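Local coordinates for protein cytochrome C (Marichromatium purpuratum 984, PDB 5LO9) that probably oxidises thiosulfate to tetrathionate and catalyses the reverse reduction, passing electrons through covalently bound c-type hemes, at residues A[256-268]-A[351-363]. Numbering follows the deposited sequence.
Sequences PLGEMVRLGARLF and LVLDALQSYIFWL. With EDO (1,2-ethanediol), chain B; EDO (1,2-ethanediol), chain S.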
loop_
_atom_site.group_PDB
_atom_site.type_symbol
_atom_site.label_atom_id
_atom_site.label_comp_id
_atom_site.label_asym_id
_atom_site.label_seq_id
_atom_site.Cartn_x
_atom_site.Cartn_y
_atom_site.Cartn_z
ATOM N N PRO A 256 -3.618 18.181 2.054
ATOM C CA PRO A 256 -2.628 17.799 1.043
ATOM C C PRO A 256 -2.879 16.454 0.410
ATOM O O PRO A 256 -2.691 16.303 -0.801
ATOM C CB PRO A 256 -1.324 17.781 1.837
ATOM C CG PRO A 256 -1.539 18.761 2.965
ATOM C CD PRO A 256 -3.004 18.568 3.330
ATOM N N LEU A 257 -3.332 15.467 1.174
ATOM C CA LEU A 257 -3.632 14.182 0.560
ATOM C C LEU A 257 -4.605 14.331 -0.599
ATOM O O LEU A 257 -4.500 13.612 -1.596
ATOM C CB LEU A 257 -4.226 13.232 1.584
ATOM C CG LEU A 257 -4.575 11.869 1.002
ATOM C CD1 LEU A 257 -3.313 11.204 0.448
ATOM C CD2 LEU A 257 -5.204 10.977 2.065
ATOM N N GLY A 258 -5.608 15.207 -0.449
ATOM C CA GLY A 258 -6.565 15.450 -1.520
ATOM C C GLY A 258 -5.959 16.025 -2.788
ATOM O O GLY A 258 -6.379 15.680 -3.896
ATOM N N GLU A 259 -4.995 16.939 -2.648
ATOM C CA GLU A 259 -4.295 17.453 -3.814
ATOM C C GLU A 259 -3.530 16.355 -4.535
ATOM O O GLU A 259 -3.424 16.392 -5.763
ATOM C CB GLU A 259 -3.334 18.575 -3.417
ATOM C CG GLU A 259 -3.940 19.969 -3.214
ATOM C CD GLU A 259 -5.043 20.345 -4.229
ATOM O OE1 GLU A 259 -4.998 19.892 -5.411
ATOM O OE2 GLU A 259 -5.963 21.106 -3.823
ATOM N N MET A 260 -2.980 15.387 -3.803
ATOM C CA MET A 260 -2.264 14.276 -4.427
ATOM C C MET A 260 -3.227 13.284 -5.049
ATOM O O MET A 260 -2.893 12.619 -6.042
ATOM C CB MET A 260 -1.388 13.527 -3.428
ATOM C CG MET A 260 -0.092 14.200 -3.041
ATOM S SD MET A 260 1.201 14.362 -4.299
ATOM C CE MET A 260 1.632 12.618 -4.496
ATOM N N VAL A 261 -4.380 13.083 -4.416
ATOM C CA VAL A 261 -5.387 12.234 -5.032
ATOM C C VAL A 261 -5.820 12.832 -6.368
ATOM O O VAL A 261 -5.951 12.127 -7.373
ATOM C CB VAL A 261 -6.574 12.020 -4.081
ATOM C CG1 VAL A 261 -7.732 11.380 -4.841
ATOM C CG2 VAL A 261 -6.171 11.140 -2.895
ATOM N N ARG A 262 -6.017 14.139 -6.407
ATOM C CA ARG A 262 -6.393 14.793 -7.651
ATOM C C ARG A 262 -5.303 14.625 -8.704
ATOM O O ARG A 262 -5.581 14.319 -9.876
ATOM C CB ARG A 262 -6.694 16.251 -7.347
ATOM C CG ARG A 262 -6.797 17.172 -8.537
ATOM C CD ARG A 262 -7.170 18.589 -8.067
ATOM N NE ARG A 262 -8.360 18.499 -7.235
ATOM C CZ ARG A 262 -8.690 19.350 -6.288
ATOM N NH1 ARG A 262 -7.909 20.393 -6.032
ATOM N NH2 ARG A 262 -9.807 19.134 -5.603
ATOM N N LEU A 263 -4.045 14.784 -8.302
ATOM C CA LEU A 263 -2.957 14.600 -9.257
ATOM C C LEU A 263 -2.940 13.172 -9.773
ATOM O O LEU A 263 -2.827 12.941 -10.973
ATOM C CB LEU A 263 -1.619 14.931 -8.610
ATOM C CG LEU A 263 -0.411 14.701 -9.519
ATOM C CD1 LEU A 263 -0.505 15.569 -10.687
ATOM C CD2 LEU A 263 0.871 14.990 -8.781
ATOM N N GLY A 264 -3.048 12.195 -8.878
ATOM C CA GLY A 264 -3.059 10.820 -9.330
ATOM C C GLY A 264 -4.206 10.556 -10.285
ATOM O O GLY A 264 -4.067 9.809 -11.256
ATOM N N ALA A 265 -5.353 11.166 -10.032
ATOM C CA ALA A 265 -6.448 11.026 -10.979
ATOM C C ALA A 265 -6.108 11.660 -12.310
ATOM O O ALA A 265 -6.530 11.165 -13.358
ATOM C CB ALA A 265 -7.723 11.662 -10.455
ATOM N N ARG A 266 -5.339 12.739 -12.308
ATOM C CA ARG A 266 -5.021 13.330 -13.601
ATOM C C ARG A 266 -3.871 12.604 -14.302
ATOM O O ARG A 266 -3.882 12.488 -15.533
ATOM C CB ARG A 266 -4.769 14.837 -13.401
ATOM C CG ARG A 266 -3.469 15.437 -13.841
ATOM C CD ARG A 266 -3.652 16.912 -14.291
ATOM N NE ARG A 266 -3.101 17.041 -15.646
ATOM C CZ ARG A 266 -3.730 17.567 -16.693
ATOM N NH1 ARG A 266 -4.962 18.046 -16.540
ATOM N NH2 ARG A 266 -3.119 17.604 -17.899
ATOM N N LEU A 267 -2.927 12.030 -13.562
ATOM C CA LEU A 267 -1.915 11.218 -14.211
ATOM C C LEU A 267 -2.523 9.954 -14.794
ATOM O O LEU A 267 -2.051 9.444 -15.811
ATOM C CB LEU A 267 -0.847 10.845 -13.218
ATOM C CG LEU A 267 0.006 11.935 -12.589
ATOM C CD1 LEU A 267 1.078 11.280 -11.699
ATOM C CD2 LEU A 267 0.641 12.754 -13.659
ATOM N N PHE A 268 -3.537 9.411 -14.125
ATOM C CA PHE A 268 -4.219 8.228 -14.626
ATOM C C PHE A 268 -4.899 8.507 -15.966
ATOM O O PHE A 268 -4.874 7.671 -16.882
ATOM C CB PHE A 268 -5.245 7.775 -13.586
ATOM C CG PHE A 268 -5.634 6.330 -13.682
ATOM C CD1 PHE A 268 -4.927 5.371 -12.985
ATOM C CD2 PHE A 268 -6.723 5.942 -14.445
ATOM C CE1 PHE A 268 -5.288 4.026 -13.039
ATOM C CE2 PHE A 268 -7.095 4.611 -14.503
ATOM C CZ PHE A 268 -6.363 3.641 -13.794
ATOM N N LEU A 351 6.981 11.416 -7.178
ATOM C CA LEU A 351 5.651 11.989 -7.037
ATOM C C LEU A 351 4.616 11.253 -7.897
ATOM O O LEU A 351 3.430 11.239 -7.545
ATOM C CB LEU A 351 5.674 13.482 -7.370
ATOM C CG LEU A 351 4.508 14.244 -6.756
ATOM C CD1 LEU A 351 4.670 14.232 -5.252
ATOM C CD2 LEU A 351 4.422 15.651 -7.265
ATOM N N VAL A 352 5.020 10.701 -9.045
ATOM C CA VAL A 352 4.068 10.020 -9.929
ATOM C C VAL A 352 3.508 8.772 -9.247
ATOM O O VAL A 352 2.289 8.605 -9.105
ATOM C CB VAL A 352 4.747 9.668 -11.269
ATOM C CG1 VAL A 352 3.971 8.607 -12.018
ATOM C CG2 VAL A 352 4.925 10.890 -12.148
ATOM N N LEU A 353 4.388 7.878 -8.806
ATOM C CA LEU A 353 3.936 6.684 -8.104
ATOM C C LEU A 353 3.202 7.067 -6.818
ATOM O O LEU A 353 2.270 6.369 -6.386
ATOM C CB LEU A 353 5.130 5.774 -7.780
ATOM C CG LEU A 353 5.437 4.511 -8.593
ATOM C CD1 LEU A 353 4.345 3.512 -8.418
ATOM C CD2 LEU A 353 5.604 4.846 -10.042
ATOM N N ASP A 354 3.648 8.142 -6.153
ATOM C CA ASP A 354 2.969 8.533 -4.929
ATOM C C ASP A 354 1.560 9.023 -5.225
ATOM O O ASP A 354 0.610 8.678 -4.517
ATOM C CB ASP A 354 3.792 9.578 -4.180
ATOM C CG ASP A 354 5.103 8.977 -3.537
ATOM O OD1 ASP A 354 5.365 7.706 -3.634
ATOM O OD2 ASP A 354 5.877 9.811 -2.975
ATOM N N ALA A 355 1.394 9.818 -6.269
ATOM C CA ALA A 355 0.051 10.263 -6.615
ATOM C C ALA A 355 -0.795 9.085 -7.102
ATOM O O ALA A 355 -1.929 8.895 -6.651
ATOM C CB ALA A 355 0.120 11.384 -7.657
ATOM N N LEU A 356 -0.257 8.262 -8.005
ATOM C CA LEU A 356 -1.064 7.169 -8.505
ATOM C C LEU A 356 -1.480 6.263 -7.367
ATOM O O LEU A 356 -2.642 5.844 -7.290
ATOM C CB LEU A 356 -0.317 6.386 -9.578
ATOM C CG LEU A 356 -0.176 7.074 -10.950
ATOM C CD1 LEU A 356 0.897 6.365 -11.806
ATOM C CD2 LEU A 356 -1.517 7.084 -11.652
ATOM N N GLN A 357 -0.564 5.978 -6.451
ATOM C CA GLN A 357 -0.948 5.156 -5.316
ATOM C C GLN A 357 -1.936 5.875 -4.407
ATOM O O GLN A 357 -2.803 5.235 -3.818
ATOM C CB GLN A 357 0.266 4.731 -4.524
ATOM C CG GLN A 357 1.098 3.722 -5.254
ATOM C CD GLN A 357 2.184 3.133 -4.409
ATOM O OE1 GLN A 357 2.002 2.079 -3.792
ATOM N NE2 GLN A 357 3.320 3.808 -4.358
ATOM N N SER A 358 -1.850 7.187 -4.283
ATOM C CA SER A 358 -2.837 7.880 -3.458
ATOM C C SER A 358 -4.219 7.842 -4.101
ATOM O O SER A 358 -5.235 7.624 -3.421
ATOM C CB SER A 358 -2.415 9.327 -3.233
ATOM O OG SER A 358 -1.265 9.389 -2.407
ATOM N N TYR A 359 -4.273 8.064 -5.412
ATOM C CA TYR A 359 -5.544 8.027 -6.114
ATOM C C TYR A 359 -6.152 6.641 -6.008
ATOM O O TYR A 359 -7.340 6.495 -5.690
ATOM C CB TYR A 359 -5.330 8.423 -7.576
ATOM C CG TYR A 359 -6.533 8.276 -8.445
ATOM C CD1 TYR A 359 -7.678 8.989 -8.184
ATOM C CD2 TYR A 359 -6.541 7.396 -9.507
ATOM C CE1 TYR A 359 -8.789 8.849 -8.959
ATOM C CE2 TYR A 359 -7.664 7.252 -10.303
ATOM C CZ TYR A 359 -8.781 7.994 -10.024
ATOM O OH TYR A 359 -9.905 7.854 -10.799
ATOM N N ILE A 360 -5.342 5.605 -6.220
ATOM C CA ILE A 360 -5.884 4.256 -6.187
ATOM C C ILE A 360 -6.359 3.907 -4.789
ATOM O O ILE A 360 -7.369 3.228 -4.617
ATOM C CB ILE A 360 -4.837 3.265 -6.685
ATOM C CG1 ILE A 360 -4.581 3.468 -8.183
ATOM C CG2 ILE A 360 -5.291 1.882 -6.415
ATOM C CD1 ILE A 360 -3.249 2.854 -8.696
ATOM N N PHE A 361 -5.602 4.312 -3.780
ATOM C CA PHE A 361 -5.986 4.091 -2.390
ATOM C C PHE A 361 -7.324 4.733 -2.118
ATOM O O PHE A 361 -8.221 4.117 -1.537
ATOM C CB PHE A 361 -4.893 4.690 -1.483
ATOM C CG PHE A 361 -5.235 4.788 0.008
ATOM C CD1 PHE A 361 -5.305 6.026 0.635
ATOM C CD2 PHE A 361 -5.380 3.643 0.786
ATOM C CE1 PHE A 361 -5.569 6.112 1.995
ATOM C CE2 PHE A 361 -5.632 3.734 2.155
ATOM C CZ PHE A 361 -5.734 4.969 2.755
ATOM N N TRP A 362 -7.480 5.974 -2.551
ATOM C CA TRP A 362 -8.728 6.679 -2.307
ATOM C C TRP A 362 -9.924 5.976 -2.956
ATOM O O TRP A 362 -10.964 5.790 -2.311
ATOM C CB TRP A 362 -8.595 8.102 -2.813
ATOM C CG TRP A 362 -9.864 8.827 -2.804
ATOM C CD1 TRP A 362 -10.571 9.198 -1.717
ATOM C CD2 TRP A 362 -10.582 9.315 -3.940
ATOM N NE1 TRP A 362 -11.689 9.887 -2.095
ATOM C CE2 TRP A 362 -11.716 9.979 -3.455
ATOM C CE3 TRP A 362 -10.372 9.255 -5.311
ATOM C CZ2 TRP A 362 -12.643 10.562 -4.283
ATOM C CZ3 TRP A 362 -11.281 9.837 -6.131
ATOM C CH2 TRP A 362 -12.417 10.481 -5.617
ATOM N N LEU A 363 -9.792 5.547 -4.225
ATOM C CA LEU A 363 -10.910 4.857 -4.877
ATOM C C LEU A 363 -11.348 3.634 -4.097
ATOM O O LEU A 363 -12.510 3.219 -4.204
ATOM C CB LEU A 363 -10.549 4.420 -6.281
ATOM C CG LEU A 363 -10.337 5.508 -7.306
ATOM C CD1 LEU A 363 -9.917 4.883 -8.603
ATOM C CD2 LEU A 363 -11.613 6.327 -7.459
HETATM C C1 EDO B . -11.502 11.706 -11.711
HETATM O O1 EDO B . -11.891 11.430 -13.042
HETATM C C2 EDO B . -12.190 10.696 -10.778
HETATM O O2 EDO B . -11.439 9.625 -10.157
HETATM C C1 EDO S . 2.749 -1.098 -1.480
HETATM O O1 EDO S . 2.990 -0.509 -2.793
HETATM C C2 EDO S . 1.302 -1.607 -1.312
HETATM O O2 EDO S . 1.086 -2.952 -1.909
#
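Helices 256-268 and 351-363 cross nearly at right angles (-100°) with axes 7.0 Å apart, meeting most closely where Gly264 CA lies 4.2 Å from Ala355 CA. With no side chain, Gly264 lets the backbones come this close, and its CA makes a CA-H...O contact with Ala355 O. The methyl of Ala355 fills a hole formed by Met260, Leu263, Gly264 and Leu267. Tyr359 is the knob beyond the glycine: with CG anti to the backbone N (chi1 173°), its ring lies flat against the opposing helix, Ala265 CA sitting 3.6 Å from the ring centroid over one face, a CH-pi contact. Tyr359 CE2 in turn lies over a face of the Phe268 ring, the two planes turned obliquely at 55°, while Leu356 CD2 meets the edge of Phe268 at CD1, 4.0 Å away. The Tyr359 hydroxyl is hydrogen-bonded to Asn294 O; an alanine here would probably leave Ala265 and Phe268 without their aromatic neighbour and that carbonyl without its hydroxyl partner. On one flank Val261 CG1 touches the Trp362 indole, 3.4 Å from CE3. On the other, Met260, bent at chi2 and chi3, brings CE to 3.5 Å from Leu351 CD1, and Leu267 CD1 packs on Val352. Phe268 also touches a heme c and lies near Cys287, which is covalently attached to a heme c, and His291, an axial ligand of its iron. The arrangement is consistent with the paired N- and C-terminal helices of a class I cytochrome c domain, here the one holding the heme attached through Cys287.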